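Local coordinates for protein C2 toxin component I (Clostridium botulinum, PDB 2J3X) that probably transfers ADP-ribose from NAD to actin inside target cells, as the enzymatic component of the binary C2 toxin, at residues I115-L120 against D126-K131; H243-A248 against I282-S287. The protein carries 2 engineered substitutions. All blocks are in the same frame, centred on the assembly; numbering follows the deposited sequence. Where two conformers were deposited one is given.

Contact 1 and contact 2 come in series along the chain: 115-120 against 126-131 is complete before 243-248 begins its pairing with 282-287. Their centres lie 51 Å apart and their nearest atoms about 33 Å, so neither touches the other. Each falls in a different one of the two ADP-ribosyltransferase exoenzyme ranges. Contact 1 joins a loop to helix 126-136, beside the eight-stranded mixed sheet of the first range; contact 2 joins helices 243-254 and 273-286 ahead of the strands of the second. The separation fits a chain built from two related units, with one contact in each, their centres 28 Å and 32 Å from the chain centre.

Contact 1 of 2, residues I115-L120 against D126-K131; sequences IRDVEL and DETLDK. With SO4 (sulfate ion), chain O; SO4 (sulfate ion), chain Q.
The loop between strand 98-102 and helix 126-136 folds back on the first turn of that helix, and Thr-128 is the helix residue that meets it. CA of Ile-115 and CA of Thr-128 are 6.5 Å apart, and the two segments bury 122 Å² in all. The methyl of Thr-128 meets Ile-115 directly, while its hydroxyl faces Asp-117 and reaches Ile-115 O through a water. With CG2 anti to the backbone N and OG1 beside it (chi1 -54°), Thr-128 CG2 lies 3.7 Å from Ile-115 O and 4.2 Å from Ile-115 CD1. Water 1 lies 2.7 Å from Thr-128 OG1 and donates to Ile-115 O at 2.8 Å. Asp-117 OD2 is also near Thr-128 OG1, at 3.4 Å, a weak bond at most; the other carboxylate oxygen, OD1, is held by Ser-114 OG. Ile-115 N and Arg-116 N donate to the sulfate of chain O, at 2.7 Å to its O2 and 2.6 Å to its O3, and Lys-131 NZ donates to the sulfate of chain Q, both ions probably picked up from the crystallisation medium. Beyond the segments, Ile-115 and Leu-129 both rest on Ile-209 of strand 206-216. The shorter water bridge probably carries more of the loop-to-helix link than the long, weak Thr-128 to Asp-117 approach, and it satisfies Ile-115 O without a direct side-chain donor from the helix.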
loop_
_atom_site.group_PDB
_atom_site.type_symbol
_atom_site.label_atom_id
_atom_site.label_comp_id
_atom_site.label_asym_id
_atom_site.label_seq_id
_atom_site.Cartn_x
_atom_site.Cartn_y
_atom_site.Cartn_z
ATOM N N ILE A 115 3.771 12.519 19.477
ATOM C CA ILE A 115 2.749 13.507 19.218
ATOM C C ILE A 115 2.386 14.305 20.484
ATOM O O ILE A 115 2.324 15.547 20.441
ATOM C CB ILE A 115 1.489 12.780 18.650
ATOM C CG1 ILE A 115 1.754 12.179 17.262
ATOM C CG2 ILE A 115 0.296 13.723 18.689
ATOM C CD1 ILE A 115 2.221 13.153 16.309
ATOM N N ARG A 116 2.180 13.605 21.589
ATOM C CA ARG A 116 1.885 14.286 22.869
ATOM C C ARG A 116 3.221 14.554 23.556
ATOM O O ARG A 116 3.678 13.722 24.337
ATOM C CB ARG A 116 1.033 13.402 23.724
ATOM C CG ARG A 116 -0.422 13.236 23.156
ATOM C CD ARG A 116 -1.140 12.180 23.952
ATOM N NE ARG A 116 -2.569 12.083 23.582
ATOM C CZ ARG A 116 -3.285 10.974 23.695
ATOM N NH1 ARG A 116 -2.702 9.833 24.127
ATOM N NH2 ARG A 116 -4.583 10.974 23.352
ATOM N N ASP A 117 3.791 15.723 23.305
ATOM C CA ASP A 117 5.200 16.002 23.736
ATOM C C ASP A 117 5.316 16.823 25.000
ATOM O O ASP A 117 6.441 17.027 25.519
ATOM C CB ASP A 117 5.975 16.829 22.726
ATOM C CG ASP A 117 6.325 16.092 21.481
ATOM O OD1 ASP A 117 6.102 14.882 21.414
ATOM O OD2 ASP A 117 6.909 16.753 20.575
ATOM N N VAL A 118 4.209 17.337 25.509
ATOM C CA VAL A 118 4.352 18.353 26.545
ATOM C C VAL A 118 3.357 18.104 27.683
ATOM O O VAL A 118 2.410 17.359 27.509
ATOM C CB VAL A 118 4.294 19.806 25.978
ATOM C CG1 VAL A 118 5.360 20.029 24.925
ATOM C CG2 VAL A 118 2.913 20.118 25.435
ATOM N N GLU A 119 3.658 18.649 28.858
ATOM C CA GLU A 119 2.837 18.441 30.067
ATOM C C GLU A 119 2.670 16.960 30.352
ATOM O O GLU A 119 1.585 16.401 30.207
ATOM C CB GLU A 119 1.464 19.084 29.855
ATOM C CG GLU A 119 1.543 20.554 29.399
ATOM C CD GLU A 119 1.127 21.535 30.505
ATOM O OE1 GLU A 119 1.965 21.827 31.394
ATOM O OE2 GLU A 119 -0.039 22.008 30.477
ATOM N N LEU A 120 3.778 16.304 30.733
ATOM C CA LEU A 120 3.777 14.893 31.051
ATOM C C LEU A 120 3.124 14.060 29.970
ATOM O O LEU A 120 2.370 13.108 30.237
ATOM C CB LEU A 120 3.167 14.601 32.445
ATOM C CG LEU A 120 3.839 15.268 33.648
ATOM C CD1 LEU A 120 3.039 15.049 34.923
ATOM C CD2 LEU A 120 5.292 14.785 33.791
ATOM N N ASP A 126 1.627 23.129 19.172
ATOM C CA ASP A 126 1.322 23.615 17.813
ATOM C C ASP A 126 2.457 23.322 16.850
ATOM O O ASP A 126 2.237 23.093 15.676
ATOM C CB ASP A 126 1.070 25.129 17.814
ATOM C CG ASP A 126 -0.275 25.478 18.349
ATOM O OD1 ASP A 126 -1.097 24.543 18.548
ATOM O OD2 ASP A 126 -0.521 26.696 18.600
ATOM N N GLU A 127 3.685 23.378 17.337
ATOM C CA GLU A 127 4.815 22.968 16.526
ATOM C C GLU A 127 4.691 21.549 15.942
ATOM O O GLU A 127 5.026 21.302 14.738
ATOM C CB GLU A 127 6.104 23.088 17.354
ATOM C CG GLU A 127 7.333 22.737 16.533
ATOM C CD GLU A 127 8.663 23.075 17.247
ATOM O OE1 GLU A 127 8.626 23.252 18.451
ATOM O OE2 GLU A 127 9.741 23.147 16.592
ATOM N N THR A 128 4.255 20.621 16.789
ATOM C CA THR A 128 4.097 19.225 16.403
ATOM C C THR A 128 2.896 19.093 15.460
ATOM O O THR A 128 2.950 18.361 14.464
ATOM C CB THR A 128 3.843 18.373 17.663
ATOM O OG1 THR A 128 4.893 18.623 18.609
ATOM C CG2 THR A 128 3.784 16.865 17.351
ATOM N N LEU A 129 1.820 19.800 15.769
ATOM C CA LEU A 129 0.691 19.810 14.838
ATOM C C LEU A 129 1.157 20.261 13.453
ATOM O O LEU A 129 0.795 19.659 12.440
ATOM C CB LEU A 129 -0.360 20.801 15.326
ATOM C CG LEU A 129 -1.534 20.987 14.347
ATOM C CD1 LEU A 129 -2.346 19.712 14.074
ATOM C CD2 LEU A 129 -2.461 22.079 14.919
ATOM N N ASP A 130 1.914 21.362 13.390
ATOM C CA ASP A 130 2.416 21.846 12.126
ATOM C C ASP A 130 3.324 20.844 11.388
ATOM O O ASP A 130 3.263 20.700 10.147
ATOM C CB ASP A 130 3.161 23.174 12.350
ATOM C CG ASP A 130 2.215 24.316 12.747
ATOM O OD1 ASP A 130 0.976 24.166 12.667
ATOM O OD2 ASP A 130 2.738 25.392 13.119
ATOM N N LYS A 131 4.179 20.161 12.145
ATOM C CA LYS A 131 5.047 19.126 11.581
ATOM C C LYS A 131 4.217 17.994 10.968
ATOM O O LYS A 131 4.504 17.541 9.840
ATOM C CB LYS A 131 5.950 18.612 12.700
ATOM C CG LYS A 131 6.826 17.463 12.317
ATOM C CD LYS A 131 7.741 17.133 13.502
ATOM C CE LYS A 131 8.604 15.937 13.165
ATOM N NZ LYS A 131 9.584 16.220 12.140
HETATM S S SO4 O . 3.072 9.856 21.693
HETATM O O1 SO4 O . 2.203 8.762 22.048
HETATM O O2 SO4 O . 3.053 9.987 20.231
HETATM O O3 SO4 O . 2.676 11.122 22.291
HETATM O O4 SO4 O . 4.484 9.620 22.138
HETATM S S SO4 Q . 11.731 13.072 12.610
HETATM O O1 SO4 Q . 11.524 11.634 12.656
HETATM O O2 SO4 Q . 10.658 13.632 11.794
HETATM O O3 SO4 Q . 11.615 13.500 14.024
HETATM O O4 SO4 Q . 12.975 13.457 11.988
HETATM O O HOH W 1 3.640 18.023 20.868
#

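Contact 2 of 2, residues H243-A248 against I282-S287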
loop_
_atom_site.group_PDB
_atom_site.type_symbol
_atom_site.label_atom_id
_atom_site.label_comp_id
_atom_site.label_asym_id
_atom_site.label_seq_id
_atom_site.Cartn_x
_atom_site.Cartn_y
_atom_site.Cartn_z
ATOM N N HIS A 243 12.853 4.541 -35.684
ATOM C CA HIS A 243 13.578 3.297 -35.826
ATOM C C HIS A 243 14.773 3.248 -34.862
ATOM O O HIS A 243 15.076 2.201 -34.295
ATOM C CB HIS A 243 14.035 3.103 -37.284
ATOM C CG HIS A 243 14.624 1.758 -37.544
ATOM N ND1 HIS A 243 13.883 0.599 -37.472
ATOM C CD2 HIS A 243 15.890 1.381 -37.855
ATOM C CE1 HIS A 243 14.663 -0.437 -37.735
ATOM N NE2 HIS A 243 15.888 0.011 -37.958
ATOM N N GLU A 244 15.425 4.397 -34.691
ATOM C CA GLU A 244 16.593 4.472 -33.826
ATOM C C GLU A 244 16.207 4.341 -32.356
ATOM O O GLU A 244 16.902 3.673 -31.592
ATOM C CB GLU A 244 17.359 5.754 -34.068
ATOM C CG GLU A 244 18.010 5.819 -35.440
ATOM C CD GLU A 244 18.840 7.053 -35.590
ATOM O OE1 GLU A 244 18.329 8.123 -35.211
ATOM O OE2 GLU A 244 19.998 6.974 -36.083
ATOM N N GLN A 245 15.081 4.919 -31.977
ATOM C CA GLN A 245 14.578 4.779 -30.600
ATOM C C GLN A 245 14.267 3.336 -30.267
ATOM O O GLN A 245 14.681 2.823 -29.236
ATOM C CB GLN A 245 13.342 5.652 -30.402
ATOM C CG GLN A 245 13.652 7.087 -30.006
ATOM C CD GLN A 245 12.427 7.982 -30.113
ATOM O OE1 GLN A 245 11.459 7.653 -30.814
ATOM N NE2 GLN A 245 12.453 9.114 -29.413
ATOM N N LEU A 246 13.507 2.688 -31.134
ATOM C CA LEU A 246 13.211 1.261 -31.010
ATOM C C LEU A 246 14.466 0.403 -30.886
ATOM O O LEU A 246 14.549 -0.436 -29.982
ATOM C CB LEU A 246 12.340 0.795 -32.187
ATOM C CG LEU A 246 11.912 -0.681 -32.095
ATOM C CD1 LEU A 246 11.062 -1.045 -30.831
ATOM C CD2 LEU A 246 11.249 -1.139 -33.426
ATOM N N GLY A 247 15.454 0.626 -31.762
ATOM C CA GLY A 247 16.679 -0.188 -31.719
ATOM C C GLY A 247 17.423 -0.009 -30.423
ATOM O O GLY A 247 17.901 -0.962 -29.839
ATOM N N ALA A 248 17.494 1.225 -29.952
ATOM C CA ALA A 248 18.197 1.507 -28.698
ATOM C C ALA A 248 17.481 0.867 -27.512
ATOM O O ALA A 248 18.112 0.199 -26.671
ATOM C CB ALA A 248 18.376 3.035 -28.515
ATOM N N ILE A 282 17.452 5.974 -25.480
ATOM C CA ILE A 282 16.562 5.234 -24.592
ATOM C C ILE A 282 15.732 6.237 -23.785
ATOM O O ILE A 282 14.515 6.043 -23.627
ATOM C CB ILE A 282 17.327 4.291 -23.692
ATOM C CG1 ILE A 282 18.041 3.240 -24.553
ATOM C CG2 ILE A 282 16.416 3.575 -22.686
ATOM C CD1 ILE A 282 19.241 2.598 -23.811
ATOM N N SER A 283 16.383 7.297 -23.287
ATOM C CA SER A 283 15.645 8.315 -22.518
ATOM C C SER A 283 14.630 8.993 -23.412
ATOM O O SER A 283 13.502 9.213 -22.981
ATOM C CB SER A 283 16.588 9.370 -21.906
ATOM O OG SER A 283 17.293 8.841 -20.775
ATOM N N SER A 284 15.015 9.279 -24.669
ATOM C CA SER A 284 14.139 9.871 -25.673
ATOM C C SER A 284 12.901 8.943 -25.877
ATOM O O SER A 284 11.737 9.384 -25.800
ATOM C CB SER A 284 14.945 9.986 -27.010
ATOM O OG SER A 284 14.207 10.662 -27.977
ATOM N N ALA A 285 13.156 7.645 -26.071
ATOM C CA ALA A 285 12.056 6.675 -26.263
ATOM C C ALA A 285 11.131 6.665 -25.079
ATOM O O ALA A 285 9.886 6.607 -25.236
ATOM C CB ALA A 285 12.602 5.264 -26.474
ATOM N N LEU A 286 11.710 6.684 -23.876
ATOM C CA LEU A 286 10.883 6.602 -22.647
ATOM C C LEU A 286 10.074 7.898 -22.426
ATOM O O LEU A 286 9.129 7.907 -21.624
ATOM C CB LEU A 286 11.727 6.247 -21.401
ATOM C CG LEU A 286 12.351 4.854 -21.457
ATOM C CD1 LEU A 286 13.244 4.697 -20.165
ATOM C CD2 LEU A 286 11.190 3.818 -21.543
ATOM N N SER A 287 10.419 8.972 -23.150
ATOM C CA SER A 287 9.687 10.242 -23.065
ATOM C C SER A 287 8.587 10.318 -24.108
ATOM O O SER A 287 7.800 11.258 -24.077
ATOM C CB SER A 287 10.625 11.441 -23.306
ATOM O OG SER A 287 11.641 11.469 -22.304
#
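Helices 243-254 and 273-286 meet at a steep angle: the axes of the short segments 243-248 and 282-286 approach to 8.6 Å with a signed crossing angle of -108°. The nearest CA pairs are Gln-245 with Ala-285, at 5.4 Å, and Ala-248 with Ile-282, and an alanine in each pair, Ala-285 and Ala-248, accompanies this close approach. Gln-245 CB meets Ala-285 CB at 4.0 Å. The Gln-245 chain then runs extended beyond CG past the backbone of Ala-285, bringing the amide to Ser-284. There Gln-245 NE2 donates to Ser-284 OG over 2.7 Å, with an N-H...O angle of 147°, and the hydroxyl oxygen lies only 7° out of the amide plane. The other end of the amide, OE1, accepts from Ser-242 N, so both ends hold its rotation. At the second place Ala-248 CB touches Ile-282 CG1 at 4.0 Å, while Ile-282 CG1 also lies 3.7 Å from Ala-248 O. Around the pair, Tyr-237 OH, from the segment between helices 227-234 and 243-254, is hydrogen-bonded to Ala-285 O; Ile-282 and Ser-283 pack on Phe-346, just before strand 347-350, and Ser-283 OG is hydrogen-bonded to Asn-393 OD1, just after strand 389-392.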